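Local coordinates for hypothetical protein (Uncultured marine organism, PDB 2OD6) that is of unknown function but adopts a dimeric ferredoxin-like alpha/beta fold and holds a fatty-acid-like molecule, modelled as 10-oxohexadecanoic acid, between its helices and its sheet, at residues V36-M39 / K40-G43; F24-A27 / V28-A32. All blocks are in the same frame, centred on the assembly; numbering follows the deposited sequence.

Contact 1: V36-M39 / K40-G43; sequences VKEM and KSRG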
ATOM      1  N   VAL A  36      -9.315  12.276  11.002  1.00 13.72           N
ATOM      2  CA  VAL A  36      -7.969  12.584  10.494  1.00 13.05           C
ATOM      3  C   VAL A  36      -7.199  13.364  11.546  1.00 12.69           C
ATOM      4  O   VAL A  36      -6.055  13.020  11.881  1.00 10.88           O
ATOM      5  CB  VAL A  36      -7.957  13.359   9.123  1.00 15.08           C
ATOM      6  CG1 VAL A  36      -6.530  13.602   8.682  1.00 15.29           C
ATOM      7  CG2 VAL A  36      -8.679  12.600   8.033  1.00  8.80           C
ATOM      8  N   LYS A  37      -7.852  14.374  12.109  1.00 10.79           N
ATOM      9  CA  LYS A  37      -7.263  15.182  13.146  1.00 12.69           C
ATOM     10  C   LYS A  37      -6.827  14.285  14.303  1.00 10.56           C
ATOM     11  O   LYS A  37      -5.742  14.456  14.855  1.00 12.28           O
ATOM     12  CB  LYS A  37      -8.301  16.202  13.625  1.00 15.64           C
ATOM     13  CG  LYS A  37      -7.777  17.320  14.416  1.00 22.88           C
ATOM     14  CD  LYS A  37      -8.882  18.332  14.764  1.00 33.12           C
ATOM     15  CE  LYS A  37      -9.812  17.848  15.882  1.00 39.32           C
ATOM     16  NZ  LYS A  37     -10.976  17.054  15.362  1.00 40.49           N
ATOM     17  N   GLU A  38      -7.683  13.337  14.673  1.00  8.83           N
ATOM     18  CA  GLU A  38      -7.395  12.489  15.830  1.00  7.06           C
ATOM     19  C   GLU A  38      -6.209  11.586  15.594  1.00  6.84           C
ATOM     20  O   GLU A  38      -5.341  11.448  16.460  1.00  7.35           O
ATOM     21  CB  GLU A  38      -8.621  11.661  16.206  1.00  9.29           C
ATOM     22  CG  GLU A  38      -9.753  12.492  16.729  1.00  8.52           C
ATOM     23  CD  GLU A  38      -9.491  13.124  18.095  1.00 14.66           C
ATOM     24  OE1 GLU A  38      -8.528  12.755  18.792  1.00  9.96           O
ATOM     25  OE2 GLU A  38     -10.283  13.993  18.481  1.00 17.36           O
HETATM   26  N   MSE A  39      -6.169  10.975  14.419  1.00  8.34           N
HETATM   27  CA  MSE A  39      -5.081  10.055  14.070  1.00 10.67           C
HETATM   28  C   MSE A  39      -3.724  10.757  13.892  1.00  6.87           C
HETATM   29  O   MSE A  39      -2.681  10.248  14.317  1.00  6.25           O
HETATM   30  CB  MSE A  39      -5.453   9.244  12.808  1.00 11.72           C
HETATM   31  CG  MSE A  39      -6.584   8.329  13.029  1.00  2.00           C
HETATM   32 SE   MSE A  39      -6.945   7.096  11.565  0.75 13.61          SE
HETATM   33  CE  MSE A  39      -5.673   5.610  11.919  1.00  8.15           C
ATOM     34  N   LYS A  40      -3.736  11.935  13.291  1.00  8.05           N
ATOM     35  CA  LYS A  40      -2.515  12.667  13.112  1.00  9.94           C
ATOM     36  C   LYS A  40      -1.979  13.141  14.428  1.00 11.15           C
ATOM     37  O   LYS A  40      -0.760  13.157  14.617  1.00 11.15           O
ATOM     38  CB  LYS A  40      -2.686  13.833  12.147  1.00 11.27           C
ATOM     39  CG  LYS A  40      -2.902  13.385  10.716  1.00 15.36           C
ATOM     40  CD  LYS A  40      -2.590  14.511   9.767  1.00 16.20           C
ATOM     41  CE  LYS A  40      -2.596  14.016   8.326  1.00 16.37           C
ATOM     42  NZ  LYS A  40      -2.577  15.207   7.426  1.00 20.72           N
ATOM     43  N   SER A  41      -2.866  13.501  15.369  1.00 10.57           N
ATOM     44  CA  SER A  41      -2.411  13.926  16.696  1.00  9.99           C
ATOM     45  C   SER A  41      -1.763  12.761  17.437  1.00  8.75           C
ATOM     46  O   SER A  41      -1.081  12.980  18.433  1.00  9.06           O
ATOM     47  CB  SER A  41      -3.565  14.473  17.536  1.00 11.14           C
ATOM     48  OG  SER A  41      -4.397  13.402  17.981  1.00 12.51           O
ATOM     49  N   ARG A  42      -2.009  11.537  16.965  1.00  7.83           N
ATOM     50  CA  ARG A  42      -1.407  10.319  17.513  1.00  5.74           C
ATOM     51  C   ARG A  42      -0.283   9.754  16.676  1.00  8.54           C
ATOM     52  O   ARG A  42       0.205   8.648  16.955  1.00  7.80           O
ATOM     53  CB  ARG A  42      -2.497   9.273  17.701  1.00  7.86           C
ATOM     54  CG  ARG A  42      -3.484   9.664  18.751  1.00  4.66           C
ATOM     55  CD  ARG A  42      -4.671   8.735  18.742  1.00 11.20           C
ATOM     56  NE  ARG A  42      -5.501   8.967  19.904  1.00  7.99           N
ATOM     57  CZ  ARG A  42      -6.394   9.948  20.029  1.00  4.87           C
ATOM     58  NH1 ARG A  42      -6.601  10.819  19.056  1.00 11.35           N
ATOM     59  NH2 ARG A  42      -7.073  10.064  21.156  1.00  8.95           N
ATOM     60  N   GLY A  43       0.119  10.485  15.635  1.00  6.87           N
ATOM     61  CA  GLY A  43       1.282  10.088  14.814  1.00 10.55           C
ATOM     62  C   GLY A  43       1.040   9.436  13.463  1.00  9.86           C
ATOM     63  O   GLY A  43       1.971   8.911  12.872  1.00 10.06           O
TER
HETATM   64  O   HOH W   1      -9.373  12.047  21.535  1.00 33.22           O

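Contact 2: F24-A27 / V28-A32; sequences FIDA and VEKTA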
ATOM      1  N   PHE A  24     -19.408   3.874   1.040  1.00  4.25           N
ATOM      2  CA  PHE A  24     -18.252   3.816   1.911  1.00  3.16           C
ATOM      3  C   PHE A  24     -17.300   4.932   1.676  1.00  5.65           C
ATOM      4  O   PHE A  24     -16.872   5.565   2.659  1.00  5.41           O
ATOM      5  CB  PHE A  24     -17.525   2.470   1.723  1.00  7.70           C
ATOM      6  CG  PHE A  24     -16.421   2.262   2.672  1.00  8.42           C
ATOM      7  CD1 PHE A  24     -16.677   1.799   3.959  1.00  4.66           C
ATOM      8  CD2 PHE A  24     -15.094   2.537   2.287  1.00  3.35           C
ATOM      9  CE1 PHE A  24     -15.629   1.631   4.860  1.00 11.89           C
ATOM     10  CE2 PHE A  24     -14.060   2.359   3.166  1.00 11.50           C
ATOM     11  CZ  PHE A  24     -14.320   1.946   4.461  1.00  4.49           C
ATOM     12  N   ILE A  25     -16.918   5.170   0.421  1.00  2.96           N
ATOM     13  CA  ILE A  25     -15.968   6.321   0.133  1.00  2.24           C
ATOM     14  C   ILE A  25     -16.522   7.636   0.683  1.00  2.46           C
ATOM     15  O   ILE A  25     -15.770   8.470   1.228  1.00  7.70           O
ATOM     16  CB  ILE A  25     -15.663   6.477  -1.401  1.00  5.47           C
ATOM     17  CG1 ILE A  25     -14.608   5.477  -1.877  1.00  9.59           C
ATOM     18  CG2 ILE A  25     -15.169   7.782  -1.776  1.00  8.19           C
ATOM     19  CD1 ILE A  25     -15.153   4.413  -2.712  1.00  7.71           C
ATOM     20  N   ASP A  26     -17.810   7.861   0.466  1.00  4.00           N
ATOM     21  CA  ASP A  26     -18.475   9.077   0.902  1.00  4.70           C
ATOM     22  C   ASP A  26     -18.449   9.198   2.437  1.00  6.18           C
ATOM     23  O   ASP A  26     -18.067  10.259   2.986  1.00  8.85           O
ATOM     24  CB  ASP A  26     -19.889   9.097   0.327  1.00  6.57           C
ATOM     25  CG  ASP A  26     -20.580  10.466   0.494  1.00  9.84           C
ATOM     26  OD1 ASP A  26     -19.966  11.504   0.151  1.00 21.91           O
ATOM     27  OD2 ASP A  26     -21.694  10.469   1.023  1.00 16.36           O
ATOM     28  N   ALA A  27     -18.779   8.097   3.126  1.00  6.95           N
ATOM     29  CA  ALA A  27     -18.729   8.052   4.601  1.00  7.14           C
ATOM     30  C   ALA A  27     -17.349   8.424   5.101  1.00  8.13           C
ATOM     31  O   ALA A  27     -17.182   9.246   6.024  1.00 10.43           O
ATOM     32  CB  ALA A  27     -19.177   6.670   5.121  1.00  2.00           C
ATOM     33  N   VAL A  28     -16.315   7.866   4.468  1.00 10.34           N
ATOM     34  CA  VAL A  28     -14.958   8.056   4.931  1.00  9.23           C
ATOM     35  C   VAL A  28     -14.572   9.513   4.668  1.00  9.81           C
ATOM     36  O   VAL A  28     -13.918  10.194   5.499  1.00  9.72           O
ATOM     37  CB  VAL A  28     -13.964   7.041   4.212  1.00 12.57           C
ATOM     38  CG1 VAL A  28     -12.479   7.435   4.445  1.00 11.35           C
ATOM     39  CG2 VAL A  28     -14.285   5.567   4.604  1.00  4.36           C
ATOM     40  N   GLU A  29     -14.957  10.017   3.499  1.00 12.87           N
ATOM     41  CA  GLU A  29     -14.673  11.427   3.160  1.00 12.88           C
ATOM     42  C   GLU A  29     -15.419  12.390   4.096  1.00 10.94           C
ATOM     43  O   GLU A  29     -14.864  13.365   4.591  1.00  7.99           O
ATOM     44  CB  GLU A  29     -15.066  11.709   1.717  1.00 13.82           C
ATOM     45  CG  GLU A  29     -14.146  11.061   0.689  1.00 20.67           C
ATOM     46  CD  GLU A  29     -14.665  11.168  -0.754  1.00 21.88           C
ATOM     47  OE1 GLU A  29     -15.907  11.284  -0.949  1.00 23.68           O
ATOM     48  OE2 GLU A  29     -13.820  11.122  -1.685  1.00 29.26           O
ATOM     49  N   LYS A  30     -16.674  12.098   4.369  1.00  9.97           N
ATOM     50  CA  LYS A  30     -17.491  13.030   5.146  1.00 10.19           C
ATOM     51  C   LYS A  30     -17.066  13.104   6.623  1.00  9.67           C
ATOM     52  O   LYS A  30     -17.204  14.155   7.230  1.00 10.19           O
ATOM     53  CB  LYS A  30     -18.996  12.718   4.995  1.00 10.64           C
ATOM     54  CG  LYS A  30     -19.531  13.171   3.618  1.00 11.06           C
ATOM     55  CD  LYS A  30     -20.998  13.013   3.488  1.00 19.60           C
ATOM     56  CE  LYS A  30     -21.510  13.485   2.134  1.00 20.38           C
ATOM     57  NZ  LYS A  30     -22.835  12.811   1.885  1.00 23.20           N
ATOM     58  N   THR A  31     -16.533  12.016   7.177  1.00  6.76           N
ATOM     59  CA  THR A  31     -16.176  11.948   8.599  1.00  8.64           C
ATOM     60  C   THR A  31     -14.709  12.302   8.858  1.00 10.22           C
ATOM     61  O   THR A  31     -14.252  12.388  10.015  1.00  7.39           O
ATOM     62  CB  THR A  31     -16.504  10.561   9.167  1.00  8.24           C
ATOM     63  OG1 THR A  31     -15.739   9.555   8.497  1.00 11.86           O
ATOM     64  CG2 THR A  31     -18.003  10.261   8.990  1.00  7.11           C
ATOM     65  N   ALA A  32     -13.982  12.602   7.785  1.00  8.69           N
ATOM     66  CA  ALA A  32     -12.548  12.902   7.870  1.00  9.53           C
ATOM     67  C   ALA A  32     -12.200  14.062   8.813  1.00 13.44           C
ATOM     68  O   ALA A  32     -11.166  14.036   9.468  1.00 15.19           O
ATOM     69  CB  ALA A  32     -12.006  13.170   6.473  1.00  9.97           C
TER
HETATM   70  O   HOH W   2     -17.769  13.083   0.044  1.00 24.39           O

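Contact 1: V36-M39 / K40-G43
Arg-42 reaches back along the last turn of the helix and grips Glu-38 twice with a single nitrogen. Its NH1 forms a salt bridge with OE1 of Glu-38 at 2.7 Å, on the anti lone pair of that oxygen, and also donates to the Glu-38 backbone O at 3.0 Å, from 46° above the carbonyl plane. Both acceptors lie close to the guanidinium plane, while the carboxylate is turned 48° from it. The Glu-38 chain is bent at chi2 (-69°), which brings OE1 alongside NH1, and a water joins OE1 to NH2 of Arg-42. Ser-41 OG donates to the same Glu-38 O at 2.7 Å from the other face of the carbonyl, so two side-chain donors hold an oxygen near the helix end. On another side of the helix, CG1 of Val-36 packs 4.0 Å from CE of Lys-40, the two side chains running the same way. Lys-40 NZ then makes a salt bridge to the C-terminal carboxylate of Val-110 of the second subunit. Behind the first shell, Tyr-79 of helix 70-85 touches both Glu-38 and Arg-42, and the selenomethionine Met-39 packs on Leu-80, Tyr-65 and Tyr-67, near the bound fatty acid. The backbone closes with Gly-43 N on Lys-40 O at 3.0 Å. With Leu-44 N on Met-39 O and Gly-43, at positive phi, as its C-prime residue, this Schellman motif caps the helix C terminus.

Contact 2: F24-A27 / V28-A32
One face of the Phe-24 ring carries CG2 of Val-28, 3.8 Å from the ring centroid, 23° off the normal and displaced toward the CE2-CZ side of the rim: a CH-pi contact one turn along the helix. With CG anti to the backbone N (chi1 -174°), the ring turns this face to Val-28; it also meets Phe-15, the ring planes about 45° apart, and Met-63 of strand 59-67. The carboxylate of Asp-26 takes NZ of Lys-30 on the syn lone pair of OD2 at 2.7 Å, the extended lysine chain crossing it at a slant. Its other oxygen, OD1, shares a water with OE1 of Glu-29; the two acids lie 4.2 Å apart (OD1 to OE1), and the water donating to both probably eases their repulsion. Putting an alanine at Asp-26 would probably leave the Lys-30 ammonium without this partner and the water without its Asp-26 acceptor. This is an amphipathic helix of the ferredoxin-like fold, with Ile-25 and Val-28 packing on Met-49 of the sheet and on the second subunit. Glu-29 runs alongside Ile-25, its CD 3.6 Å from Ile-25 CG2. Thr-31, which lines the fatty-acid pocket, donates from OG1 to Ala-27 O at 2.9 Å, and Thr-31 N reaches that oxygen from its opposite face.

From the N terminus, strand 7-15 leads into helix 18-40, and contact 2 comes first, in the body of that helix. Contact 1 follows at its C-terminal end, their centres about 16 Å apart. The two run in series, neither nesting nor crossing, and each spans about a turn rather than closing a long loop. Contact 2 lays the helix against strands 44-52 and 59-67, whereas contact 1 ends it, turns the chain toward strand 44-52 and meets helix 70-85 and strand 59-67. Both also touch the second subunit, and both approach the bound fatty acid, which places helix 18-40 at the dimer interface and beside the pocket.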